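Long-range contact in CRISPR-associated protein, Cse1 family (Acidimicrobium ferrooxidans, PDB 4H3T), which probably serves as the large Cse1 subunit of a type I-E CRISPR Cascade complex, which takes part in defence against invading nucleic acids: residues 214-219 / 347-352. The protein carries 1 engineered substitution. Numbering follows the deposited sequence.
Sequences LLLNLV and SFVEGL
Val219 CA lies over the centre of one face of the Phe348 ring, 4.3 Å from its plane; Leu352 CD1, from the ring's own segment, sits off-centre on the other side. Carbonyl oxygens come to the ring edge: Leu216 O lies in the ring plane, 3.5 Å from Phe348 CD2, and Leu215 O stands 4.0 Å from Phe348 CE2, so the slightly positive rim meets carbonyls at the C-terminal end of helix 210-217. With CG anti to the backbone N (chi1 174°), the ring reaches across to this helix end. The side chains of Val219 and Phe348 run antiparallel alongside each other, and both valine methyls rest near the root of the ring, CG2 4.0 Å from Phe348 CB. Beside the ring, past its CD2 edge, Val349 CG2 comes within 3.8 Å of Leu216 O. Separately, Leu216 CD2 meets Leu352 CD1 at 3.8 Å. No hydrogen bond joins the segments. Cutting Phe348 back to an alanine would probably open a gap between the helix ends, strip Val219 of the ring face it rests on, and leave Leu216 O without the ring edge beside it. Trp77 and Tyr223 pack edge-to-face with Phe348, and Trp77 also hydrogen-bonds Leu215 O. Pro205 touches Leu216 and Val349, and the Tyr65 hydroxyl hydrogen-bonds Val219 O, so the ends of helices 210-217 and 344-350 meet in the interior with helices 52-68 and 74-82 and strand 202-206 packed around them.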
ATOM      1  N   LEU A 214     -14.259  -6.448  -2.483  1.00 42.27           N
ATOM      2  CA  LEU A 214     -14.598  -6.767  -1.098  1.00 42.25           C
ATOM      3  C   LEU A 214     -14.565  -8.276  -0.854  1.00 47.94           C
ATOM      4  O   LEU A 214     -13.910  -8.706   0.085  1.00 45.81           O
ATOM      5  CB  LEU A 214     -15.953  -6.215  -0.734  1.00 42.61           C
ATOM      6  CG  LEU A 214     -16.047  -4.682  -0.651  1.00 44.49           C
ATOM      7  CD1 LEU A 214     -17.521  -4.289  -0.412  1.00 43.95           C
ATOM      8  CD2 LEU A 214     -15.129  -4.078   0.430  1.00 46.28           C
ATOM      9  N   LEU A 215     -15.095  -9.053  -1.755  1.00 44.74           N
ATOM     10  CA  LEU A 215     -15.059 -10.521  -1.617  1.00 46.04           C
ATOM     11  C   LEU A 215     -13.641 -11.117  -1.743  1.00 47.44           C
ATOM     12  O   LEU A 215     -13.325 -12.047  -0.983  1.00 47.88           O
ATOM     13  CB  LEU A 215     -16.001 -11.167  -2.602  1.00 47.75           C
ATOM     14  CG  LEU A 215     -17.519 -10.851  -2.333  1.00 51.85           C
ATOM     15  CD1 LEU A 215     -18.378 -11.504  -3.352  1.00 52.34           C
ATOM     16  CD2 LEU A 215     -17.967 -11.325  -0.962  1.00 56.17           C
ATOM     17  N   LEU A 216     -12.783 -10.592  -2.622  1.00 45.30           N
ATOM     18  CA  LEU A 216     -11.369 -11.038  -2.718  1.00 44.27           C
ATOM     19  C   LEU A 216     -10.634 -10.802  -1.416  1.00 46.41           C
ATOM     20  O   LEU A 216      -9.648 -11.499  -1.165  1.00 47.11           O
ATOM     21  CB  LEU A 216     -10.638 -10.307  -3.862  1.00 43.11           C
ATOM     22  CG  LEU A 216     -11.202 -10.700  -5.260  1.00 47.99           C
ATOM     23  CD1 LEU A 216     -10.722  -9.731  -6.365  1.00 48.86           C
ATOM     24  CD2 LEU A 216     -10.806 -12.113  -5.618  1.00 48.52           C
ATOM     25  N   ASN A 217     -11.066  -9.788  -0.612  1.00 40.24           N
ATOM     26  CA  ASN A 217     -10.427  -9.423   0.651  1.00 40.21           C
ATOM     27  C   ASN A 217     -11.105 -10.022   1.886  1.00 47.88           C
ATOM     28  O   ASN A 217     -10.524  -9.934   2.994  1.00 49.50           O
ATOM     29  CB  ASN A 217     -10.364  -7.897   0.792  1.00 41.87           C
ATOM     30  CG  ASN A 217      -9.291  -7.297  -0.030  1.00 48.05           C
ATOM     31  OD1 ASN A 217      -8.175  -7.267   0.413  1.00 42.03           O
ATOM     32  ND2 ASN A 217      -9.575  -6.902  -1.263  1.00 39.70           N
ATOM     33  N   LEU A 218     -12.305 -10.582   1.721  1.00 44.22           N
ATOM     34  CA  LEU A 218     -13.062 -11.176   2.815  1.00 44.85           C
ATOM     35  C   LEU A 218     -12.641 -12.609   2.980  1.00 47.07           C
ATOM     36  O   LEU A 218     -13.392 -13.532   2.774  1.00 48.23           O
ATOM     37  CB  LEU A 218     -14.559 -11.032   2.627  1.00 45.41           C
ATOM     38  CG  LEU A 218     -15.089  -9.609   2.849  1.00 50.83           C
ATOM     39  CD1 LEU A 218     -16.471  -9.498   2.199  1.00 55.36           C
ATOM     40  CD2 LEU A 218     -15.084  -9.239   4.301  1.00 49.83           C
ATOM     41  N   VAL A 219     -11.435 -12.768   3.509  1.00 46.00           N
ATOM     42  CA  VAL A 219     -10.900 -14.076   3.772  1.00 44.96           C
ATOM     43  C   VAL A 219     -11.828 -14.786   4.822  1.00 48.20           C
ATOM     44  O   VAL A 219     -12.066 -14.221   5.929  1.00 45.52           O
ATOM     45  CB  VAL A 219      -9.438 -14.004   4.296  1.00 48.20           C
ATOM     46  CG1 VAL A 219      -8.878 -15.409   4.503  1.00 49.92           C
ATOM     47  CG2 VAL A 219      -8.529 -13.166   3.381  1.00 46.83           C
ATOM     48  N   SER A 347      -2.389 -15.526  -0.356  1.00 44.40           N
ATOM     49  CA  SER A 347      -2.549 -16.982  -0.172  1.00 45.95           C
ATOM     50  C   SER A 347      -4.009 -17.337  -0.328  1.00 49.66           C
ATOM     51  O   SER A 347      -4.316 -18.327  -0.934  1.00 47.33           O
ATOM     52  CB  SER A 347      -2.086 -17.393   1.214  1.00 48.75           C
ATOM     53  OG  SER A 347      -0.732 -17.095   1.474  1.00 52.59           O
ATOM     54  N   PHE A 348      -4.940 -16.467   0.142  1.00 43.71           N
ATOM     55  CA  PHE A 348      -6.341 -16.764  -0.088  1.00 44.25           C
ATOM     56  C   PHE A 348      -6.673 -16.721  -1.603  1.00 49.36           C
ATOM     57  O   PHE A 348      -7.244 -17.663  -2.144  1.00 45.41           O
ATOM     58  CB  PHE A 348      -7.228 -15.762   0.666  1.00 44.57           C
ATOM     59  CG  PHE A 348      -8.674 -15.944   0.351  1.00 45.52           C
ATOM     60  CD1 PHE A 348      -9.304 -17.162   0.588  1.00 47.79           C
ATOM     61  CD2 PHE A 348      -9.423 -14.904  -0.187  1.00 44.37           C
ATOM     62  CE1 PHE A 348     -10.658 -17.328   0.329  1.00 50.13           C
ATOM     63  CE2 PHE A 348     -10.768 -15.090  -0.514  1.00 47.72           C
ATOM     64  CZ  PHE A 348     -11.381 -16.302  -0.240  1.00 48.31           C
ATOM     65  N   VAL A 349      -6.301 -15.609  -2.276  1.00 45.58           N
ATOM     66  CA  VAL A 349      -6.612 -15.389  -3.705  1.00 46.65           C
ATOM     67  C   VAL A 349      -5.967 -16.516  -4.603  1.00 51.25           C
ATOM     68  O   VAL A 349      -6.501 -16.849  -5.664  1.00 49.14           O
ATOM     69  CB  VAL A 349      -6.184 -13.958  -4.186  1.00 51.84           C
ATOM     70  CG1 VAL A 349      -6.308 -13.806  -5.713  1.00 53.79           C
ATOM     71  CG2 VAL A 349      -7.055 -12.916  -3.526  1.00 51.94           C
ATOM     72  N   GLU A 350      -4.791 -16.984  -4.218  1.00 50.27           N
ATOM     73  CA  GLU A 350      -4.037 -18.032  -4.911  1.00 51.45           C
ATOM     74  C   GLU A 350      -4.931 -19.262  -5.151  1.00 59.99           C
ATOM     75  O   GLU A 350      -4.807 -19.887  -6.195  1.00 60.11           O
ATOM     76  CB  GLU A 350      -2.784 -18.354  -4.061  1.00 52.51           C
ATOM     77  CG  GLU A 350      -1.909 -19.521  -4.431  1.00 62.21           C
ATOM     78  CD  GLU A 350      -0.774 -19.777  -3.447  1.00 69.38           C
ATOM     79  OE1 GLU A 350      -0.387 -18.861  -2.671  1.00 60.08           O
ATOM     80  OE2 GLU A 350      -0.255 -20.917  -3.476  1.00 71.65           O
ATOM     81  N   GLY A 351      -5.846 -19.578  -4.219  1.00 58.07           N
ATOM     82  CA  GLY A 351      -6.749 -20.704  -4.386  1.00 58.32           C
ATOM     83  C   GLY A 351      -8.056 -20.445  -5.119  1.00 61.28           C
ATOM     84  O   GLY A 351      -8.917 -21.317  -5.072  1.00 62.32           O
ATOM     85  N   LEU A 352      -8.239 -19.296  -5.810  1.00 56.41           N
ATOM     86  CA  LEU A 352      -9.525 -18.941  -6.467  1.00 56.34           C
ATOM     87  C   LEU A 352      -9.618 -19.078  -8.015  1.00 61.63           C
ATOM     88  O   LEU A 352     -10.606 -18.628  -8.611  1.00 62.85           O
ATOM     89  CB  LEU A 352      -9.890 -17.466  -6.109  1.00 53.89           C
ATOM     90  CG  LEU A 352      -9.966 -17.144  -4.628  1.00 55.59           C
ATOM     91  CD1 LEU A 352     -10.362 -15.698  -4.392  1.00 55.77           C
ATOM     92  CD2 LEU A 352     -10.895 -18.097  -3.902  1.00 55.76           C
TER